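Local coordinates for protein alpha-galactosidase (Umbelopsis vinacea, PDB 3A5V) that hydrolyses terminal alpha-D-galactosyl residues from galactosides, working as a tetrameric, N-glycosylated enzyme of glycoside hydrolase family 27, at residues 40-45 and 285-291; 30-35 and 273-277; 9-14 and 266-272. All blocks are in the same frame, centred on the assembly; numbering follows the deposited sequence.

Contact 1 (40-45 and 285-291); sequences LKDLGY and IMNKEVI
Ile285 meets the 40-45 turn through both its backbone and its side chain. Ile285 O accepts a hydrogen bond from Tyr45 OH at 2.7 Å; the hydroxyl lies in the carbonyl plane on a lone pair, at a C=O...O angle of 128°. The same hydroxyl is also hydrogen-bonded to Tyr258 of helix 251-263, which helps to fix the phenol end. Further out along the side chain, Ile285 CD1 abuts Leu40 CD2 at 3.9 Å.

The next residue, Met286, serves two leucines with one extended chain. Met286 CB rests 3.6 Å from Leu43 CD1, while Met286 CE reaches Leu40 CD2 at 3.7 Å, each leucine being crossed at roughly a right angle. Asn287 turns away from this interface and N-caps the following helix, Asn287 OD1 accepting from Val290 N at 3.2 Å. Lys288 contributes only its aliphatic part: Lys288 CG presses on Leu43 CD2 at 3.5 Å, tighter than ordinary van der Waals contact. In Ile291, a chi1 of -65° sets CG1 anti to the carbonyl carbon and sends CD1 between Leu43 and Tyr45. Ile291 CD1 there comes 4.0 Å from Leu43 CB and 4.1 Å from Tyr45 CE1.

The short helix that presents these leucines ends in a Schellman motif at Gly44, whose positive phi turns the chain toward Tyr45. The contact thus packs helix 40-43, just ahead of strand 47-49, on the helices that follow strand 268-270, as part of the helical layer round the (beta/alpha)8 barrel.

Contact 2 (30-35 and 273-277); sequences DAAKAI and DVTNI. With NAG (2-acetamido-2-deoxy-beta-D-glucopyranose), chain C.
Ala34 of helix 25-38 and Thr275, in an irregular loop, bring their CA atoms to 5.6 Å, a close backbone approach in which packing alone joins the two segments. The small alanine permits it: Ala34 CB sits against the backbone of the loop, 3.3 Å from Val274 O, and Thr275 CG2 flanks the same methyl at 4.2 Å.

Val274 carries most of the apolar contact. A chi1 of -74° leaves its CG2 between the backbone N and the carbonyl carbon, facing the helix. Val274 CG2 lies between Ala31 and Ile35, one helical turn apart, at 3.8 Å from Ala31 CB and 3.9 Å from Ile35 CG1.

The loop holds its own shape through Asp273, whose OD1 takes two donors. Thr275 OG1 donates to Asp273 OD1 on its syn lone pair at 2.6 Å. Thr275 N meets the same Asp273 OD1 at 3.0 Å, from above the carboxylate plane, 59° out of it. The second bond makes an Asx turn. The CB of Asn276 leads away from the helix, and Asn276 ND2 is joined covalently to NAG C1 (1.4 Å); the sugar takes no part in the packing between the two segments.

Inward, Ala31, Ile35 and Val274 all rest on Trp13 of strand 11-14. Ile35 and Val274 also touch Leu40 of helix 40-43, while Ala32 and Ile35 lean on Val48 of strand 47-49.

Contact 3 (9-14 and 266-272); sequences PQMGWN and SPLILGN
Gln10, Gly12 and Asn14 bond to Leu268 and Leu270, pairing two parallel strands. Leu268 N donates to Gln10 O, Gly12 N to Leu268 O, Leu270 N to Gly12 O and Asn14 N to Leu270 O, all at 2.8 to 3.0 Å. The bond from Leu270 N to Gly12 O is nearly straight (171°). Met11 and Trp13 turn their backbone groups the other way, to Tyr47 and Ile49.

Trp13 has CG anti to the backbone N (chi1 173°), which carries the indole past Leu270 so that Trp13 NE1 donates to Asn272 O at 2.8 Å. The acceptor lies almost in the ring plane, while the N-H comes from above the carbonyl plane. A water 2.7 Å from Asn14 O also reaches Asn272 O, though more acceptors surround it than it has protons. A phenylalanine in place of Trp13 would probably leave Asn272 O without the indole N-H and the loop after the strand less firmly tied. Asn272 ND2 is satisfied by Val244 O.

Gln10 lies alongside Pro267, Gln10 NE2 3.4 Å from Pro267 CG; that nitrogen is hydrogen-bonded to Ser183 OG and Tyr125 OH, whereas the buried OE1 has no partner in the model. On the same face, Ile269 CD1 covers Gly12 N at 3.6 Å. Asn14 spends OD1 on Trp16 N and ND2 on Asp51.

Strand 11-14 thus joins strand 268-270, first to last, closing a (beta/alpha)8, or TIM, barrel. The side chain of Asn14 is about 6 Å from a bound TRS (Tris), probably from the crystallisation liquor, consistent with an active site at these C-terminal strand ends.

Together the three contacts trace a passage from barrel core to glycosylated surface, all joining the beginning of the barrel to its end. Contact 3 is wholly buried and relies mainly on backbone hydrogen bonds. Contacts 1 and 2, both partly buried, belong to the surrounding helices and loops and depend mainly on apolar side chains, although contact 1 adds a tyrosine-to-carbonyl bond that contact 2 lacks. Their first segments lie on consecutive helices, 25-38 and 40-43, with Lys41 N probably bonded to Ile35 O. Contact 3 underlies both, since each packs on the face of strand 11-14 that carries Met11 and Trp13.

Contact 1 (40-45 and 285-291)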
# COMPACT_ATOMS: atom_id res chain seq x y z
N LEU A 40 25.30 10.38 35.65
CA LEU A 40 24.61 9.73 34.53
C LEU A 40 25.33 8.47 34.07
O LEU A 40 24.68 7.46 33.81
CB LEU A 40 24.43 10.71 33.35
CG LEU A 40 23.41 11.85 33.57
CD1 LEU A 40 23.44 12.85 32.43
CD2 LEU A 40 21.97 11.33 33.76
N LYS A 41 26.66 8.52 34.00
CA LYS A 41 27.42 7.33 33.65
C LYS A 41 27.08 6.13 34.54
O LYS A 41 26.78 5.03 34.04
CB LYS A 41 28.94 7.60 33.70
CG LYS A 41 29.74 6.31 33.50
CD LYS A 41 31.26 6.57 33.58
CE LYS A 41 31.69 6.90 34.99
NZ LYS A 41 33.18 6.72 35.08
N ASP A 42 27.13 6.32 35.86
CA ASP A 42 26.90 5.22 36.78
C ASP A 42 25.43 4.77 36.82
O ASP A 42 25.15 3.66 37.24
CB ASP A 42 27.40 5.57 38.18
CG ASP A 42 28.93 5.73 38.22
OD1 ASP A 42 29.65 4.97 37.55
OD2 ASP A 42 29.39 6.63 38.94
N LEU A 43 24.52 5.64 36.38
CA LEU A 43 23.11 5.23 36.21
C LEU A 43 22.90 4.30 35.01
O LEU A 43 21.90 3.59 34.93
CB LEU A 43 22.21 6.46 36.11
CG LEU A 43 22.04 7.24 37.42
CD1 LEU A 43 21.56 8.66 37.14
CD2 LEU A 43 21.10 6.55 38.39
N GLY A 44 23.86 4.30 34.07
CA GLY A 44 23.79 3.43 32.90
C GLY A 44 23.99 4.13 31.57
O GLY A 44 24.18 3.46 30.56
N TYR A 45 23.95 5.47 31.55
CA TYR A 45 24.10 6.22 30.29
C TYR A 45 25.58 6.31 29.94
O TYR A 45 26.27 7.27 30.33
CB TYR A 45 23.53 7.64 30.40
CG TYR A 45 22.08 7.78 30.85
CD1 TYR A 45 21.76 7.90 32.20
CD2 TYR A 45 21.05 7.88 29.91
CE1 TYR A 45 20.44 8.08 32.63
CE2 TYR A 45 19.70 8.06 30.33
CZ TYR A 45 19.41 8.16 31.67
OH TYR A 45 18.10 8.35 32.08
N ILE A 285 15.25 11.90 34.64
CA ILE A 285 16.25 11.03 33.99
C ILE A 285 17.16 10.27 34.96
O ILE A 285 17.97 9.44 34.53
CB ILE A 285 17.08 11.78 32.91
CG1 ILE A 285 18.07 12.78 33.55
CG2 ILE A 285 16.12 12.45 31.85
CD1 ILE A 285 19.01 13.48 32.55
N MET A 286 17.07 10.56 36.26
CA MET A 286 17.98 9.91 37.22
C MET A 286 17.27 9.07 38.26
O MET A 286 17.78 8.90 39.38
CB MET A 286 18.90 10.95 37.91
CG MET A 286 19.74 11.79 36.95
SD MET A 286 20.88 12.83 37.92
CE MET A 286 21.78 13.69 36.62
N ASN A 287 16.11 8.54 37.90
CA ASN A 287 15.35 7.72 38.83
C ASN A 287 15.73 6.26 38.59
O ASN A 287 15.33 5.67 37.59
CB ASN A 287 13.84 7.96 38.65
CG ASN A 287 12.98 7.17 39.63
OD1 ASN A 287 13.25 5.99 39.90
ND2 ASN A 287 11.94 7.81 40.17
N LYS A 288 16.49 5.67 39.51
CA LYS A 288 17.00 4.30 39.34
C LYS A 288 15.91 3.26 39.17
O LYS A 288 16.13 2.26 38.51
CB LYS A 288 17.92 3.88 40.51
CG LYS A 288 19.20 4.72 40.62
CD LYS A 288 19.99 4.33 41.89
CE LYS A 288 21.14 5.28 42.13
NZ LYS A 288 21.95 4.76 43.30
N GLU A 289 14.76 3.47 39.82
CA GLU A 289 13.67 2.49 39.78
C GLU A 289 13.01 2.46 38.39
O GLU A 289 12.61 1.41 37.91
CB GLU A 289 12.63 2.78 40.87
CG GLU A 289 13.24 2.75 42.30
CD GLU A 289 12.19 2.67 43.40
OE1 GLU A 289 11.06 2.19 43.16
OE2 GLU A 289 12.49 3.10 44.54
N VAL A 290 12.92 3.63 37.75
CA VAL A 290 12.39 3.71 36.37
C VAL A 290 13.40 3.12 35.37
O VAL A 290 13.03 2.33 34.50
CB VAL A 290 12.02 5.16 35.99
CG1 VAL A 290 11.35 5.19 34.58
CG2 VAL A 290 11.08 5.77 37.04
N ILE A 291 14.68 3.47 35.52
CA ILE A 291 15.74 2.87 34.70
C ILE A 291 15.73 1.34 34.83
O ILE A 291 15.86 0.64 33.83
CB ILE A 291 17.14 3.46 35.04
CG1 ILE A 291 17.19 4.96 34.68
CG2 ILE A 291 18.29 2.65 34.35
CD1 ILE A 291 18.35 5.72 35.32

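Contact 2 (30-35 and 273-277)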
# COMPACT_ATOMS: atom_id res chain seq x y z
N ASP A 30 33.80 17.96 27.08
CA ASP A 30 33.10 18.57 28.21
C ASP A 30 31.79 17.86 28.56
O ASP A 30 31.44 17.73 29.73
CB ASP A 30 32.82 20.04 27.96
CG ASP A 30 34.07 20.90 28.03
OD1 ASP A 30 35.12 20.40 28.48
OD2 ASP A 30 33.99 22.09 27.63
N ALA A 31 31.05 17.43 27.54
CA ALA A 31 29.80 16.69 27.76
C ALA A 31 30.09 15.31 28.40
O ALA A 31 29.36 14.90 29.30
CB ALA A 31 29.05 16.53 26.48
N ALA A 32 31.13 14.62 27.92
CA ALA A 32 31.50 13.30 28.47
C ALA A 32 31.88 13.42 29.95
O ALA A 32 31.50 12.57 30.76
CB ALA A 32 32.63 12.65 27.67
N LYS A 33 32.60 14.50 30.29
CA LYS A 33 32.99 14.76 31.68
C LYS A 33 31.79 15.10 32.55
O LYS A 33 31.72 14.68 33.71
CB LYS A 33 34.09 15.84 31.76
CG LYS A 33 35.42 15.30 31.20
CD LYS A 33 36.56 16.34 31.17
CE LYS A 33 37.77 15.70 30.45
NZ LYS A 33 38.92 16.64 30.34
N ALA A 34 30.84 15.84 32.00
CA ALA A 34 29.57 16.12 32.69
C ALA A 34 28.72 14.84 32.91
O ALA A 34 28.17 14.64 33.99
CB ALA A 34 28.78 17.19 31.91
N ILE A 35 28.63 14.00 31.87
CA ILE A 35 27.98 12.69 31.97
C ILE A 35 28.58 11.85 33.12
O ILE A 35 27.83 11.33 33.95
CB ILE A 35 27.99 11.94 30.61
CG1 ILE A 35 27.02 12.61 29.62
CG2 ILE A 35 27.62 10.42 30.75
CD1 ILE A 35 27.29 12.27 28.14
N ASP A 273 20.83 18.80 27.04
CA ASP A 273 22.05 19.42 27.57
C ASP A 273 22.48 18.69 28.85
O ASP A 273 21.68 18.60 29.80
CB ASP A 273 21.83 20.91 27.82
CG ASP A 273 23.07 21.62 28.39
OD1 ASP A 273 24.22 21.15 28.26
OD2 ASP A 273 22.87 22.70 28.96
N VAL A 274 23.69 18.14 28.86
CA VAL A 274 24.20 17.43 30.05
C VAL A 274 25.15 18.30 30.88
O VAL A 274 25.59 17.89 31.95
CB VAL A 274 24.90 16.07 29.71
CG1 VAL A 274 23.86 15.00 29.33
CG2 VAL A 274 25.95 16.24 28.60
N THR A 275 25.44 19.51 30.40
CA THR A 275 26.38 20.40 31.10
C THR A 275 25.69 21.31 32.13
O THR A 275 26.36 21.93 32.96
CB THR A 275 27.24 21.26 30.13
OG1 THR A 275 26.40 22.13 29.37
CG2 THR A 275 28.07 20.35 29.20
N ASN A 276 24.37 21.41 32.05
CA ASN A 276 23.59 22.17 33.02
C ASN A 276 22.25 21.45 33.16
O ASN A 276 21.33 21.70 32.41
CB ASN A 276 23.42 23.63 32.56
CG ASN A 276 22.76 24.51 33.62
OD1 ASN A 276 22.17 24.03 34.58
ND2 ASN A 276 22.89 25.82 33.44
N ILE A 277 22.20 20.53 34.12
CA ILE A 277 21.04 19.67 34.31
C ILE A 277 20.25 20.21 35.49
O ILE A 277 20.74 20.17 36.62
CB ILE A 277 21.46 18.19 34.58
CG1 ILE A 277 22.49 17.70 33.53
CG2 ILE A 277 20.23 17.27 34.62
CD1 ILE A 277 23.06 16.28 33.82
C1 NAG C . 22.25 26.54 34.51
C2 NAG C . 23.05 27.85 34.53
C3 NAG C . 22.37 28.99 35.28
C4 NAG C . 20.83 29.01 35.15
C5 NAG C . 20.25 27.58 35.21
C6 NAG C . 18.74 27.50 35.01
C7 NAG C . 25.46 28.13 34.71
C8 NAG C . 26.68 27.92 35.56
N2 NAG C . 24.33 27.63 35.18
O3 NAG C . 22.94 30.21 34.83
O4 NAG C . 20.31 29.84 36.19
O5 NAG C . 20.88 26.77 34.23
O6 NAG C . 18.40 27.75 33.66
O7 NAG C . 25.55 28.73 33.64

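Contact 3 (9-14 and 266-272)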
# COMPACT_ATOMS: atom_id res chain seq x y z
N PRO A 9 18.37 -2.61 26.57
CA PRO A 9 18.48 -1.45 25.69
C PRO A 9 19.68 -0.55 26.03
O PRO A 9 19.97 -0.34 27.22
CB PRO A 9 17.15 -0.69 25.91
CG PRO A 9 16.17 -1.79 26.35
CD PRO A 9 17.04 -2.72 27.20
N GLN A 10 20.36 -0.03 25.01
CA GLN A 10 21.49 0.90 25.25
C GLN A 10 21.02 2.23 25.88
O GLN A 10 19.88 2.66 25.68
CB GLN A 10 22.28 1.17 23.95
CG GLN A 10 21.50 1.92 22.83
CD GLN A 10 20.78 1.00 21.82
OE1 GLN A 10 20.32 -0.09 22.15
NE2 GLN A 10 20.67 1.47 20.58
N MET A 11 21.91 2.86 26.64
CA MET A 11 21.64 4.15 27.24
C MET A 11 22.83 5.06 26.96
O MET A 11 23.97 4.59 26.91
CB MET A 11 21.42 4.02 28.76
CG MET A 11 20.27 3.08 29.17
SD MET A 11 20.17 2.80 30.96
CE MET A 11 19.95 4.50 31.57
N GLY A 12 22.58 6.35 26.79
CA GLY A 12 23.66 7.24 26.41
C GLY A 12 23.18 8.65 26.14
O GLY A 12 22.12 9.08 26.64
N TRP A 13 23.96 9.36 25.33
CA TRP A 13 23.72 10.77 25.01
C TRP A 13 24.30 11.04 23.61
O TRP A 13 25.32 10.45 23.22
CB TRP A 13 24.39 11.65 26.07
CG TRP A 13 24.35 13.14 25.75
CD1 TRP A 13 23.36 14.02 26.05
CD2 TRP A 13 25.35 13.87 25.05
NE1 TRP A 13 23.69 15.29 25.59
CE2 TRP A 13 24.92 15.22 24.97
CE3 TRP A 13 26.60 13.52 24.48
CZ2 TRP A 13 25.67 16.22 24.34
CZ3 TRP A 13 27.36 14.51 23.87
CH2 TRP A 13 26.88 15.85 23.79
N ASN A 14 23.65 11.94 22.88
CA ASN A 14 23.94 12.22 21.47
C ASN A 14 24.12 13.73 21.26
O ASN A 14 23.38 14.53 21.83
CB ASN A 14 22.78 11.65 20.59
CG ASN A 14 22.90 12.01 19.13
OD1 ASN A 14 22.72 13.17 18.75
ND2 ASN A 14 23.22 11.02 18.29
N SER A 266 12.73 0.93 24.70
CA SER A 266 13.50 1.74 23.74
C SER A 266 14.91 1.94 24.29
O SER A 266 15.10 2.05 25.53
CB SER A 266 12.84 3.11 23.54
OG SER A 266 13.56 3.92 22.60
N PRO A 267 15.91 2.04 23.40
CA PRO A 267 17.14 2.72 23.82
C PRO A 267 16.76 4.04 24.49
O PRO A 267 15.79 4.71 24.07
CB PRO A 267 17.86 3.02 22.50
CG PRO A 267 17.40 1.97 21.54
CD PRO A 267 15.99 1.57 22.00
N LEU A 268 17.53 4.42 25.52
CA LEU A 268 17.33 5.70 26.21
C LEU A 268 18.55 6.58 25.93
O LEU A 268 19.55 6.58 26.70
CB LEU A 268 17.13 5.51 27.71
CG LEU A 268 15.94 4.61 28.13
CD1 LEU A 268 15.93 4.41 29.66
CD2 LEU A 268 14.58 5.13 27.62
N ILE A 269 18.49 7.29 24.81
CA ILE A 269 19.57 8.18 24.37
C ILE A 269 19.15 9.61 24.64
O ILE A 269 18.17 10.11 24.06
CB ILE A 269 19.95 7.97 22.86
CG1 ILE A 269 20.28 6.48 22.55
CG2 ILE A 269 21.10 8.95 22.42
CD1 ILE A 269 21.38 5.84 23.43
N LEU A 270 19.87 10.26 25.55
CA LEU A 270 19.60 11.65 25.91
C LEU A 270 19.90 12.60 24.74
O LEU A 270 20.97 12.55 24.15
CB LEU A 270 20.39 12.05 27.17
CG LEU A 270 20.04 11.29 28.46
CD1 LEU A 270 21.11 11.52 29.54
CD2 LEU A 270 18.64 11.66 29.00
N GLY A 271 18.93 13.45 24.41
CA GLY A 271 19.04 14.34 23.25
C GLY A 271 18.91 15.76 23.78
O GLY A 271 18.09 16.54 23.28
N ASN A 272 19.68 16.05 24.83
CA ASN A 272 19.52 17.26 25.64
C ASN A 272 20.87 17.86 26.08
O ASN A 272 21.92 17.49 25.55
CB ASN A 272 18.64 16.95 26.87
CG ASN A 272 19.29 15.95 27.84
OD1 ASN A 272 20.39 15.43 27.59
ND2 ASN A 272 18.60 15.67 28.94
O HOH W 1 22.23 16.94 22.48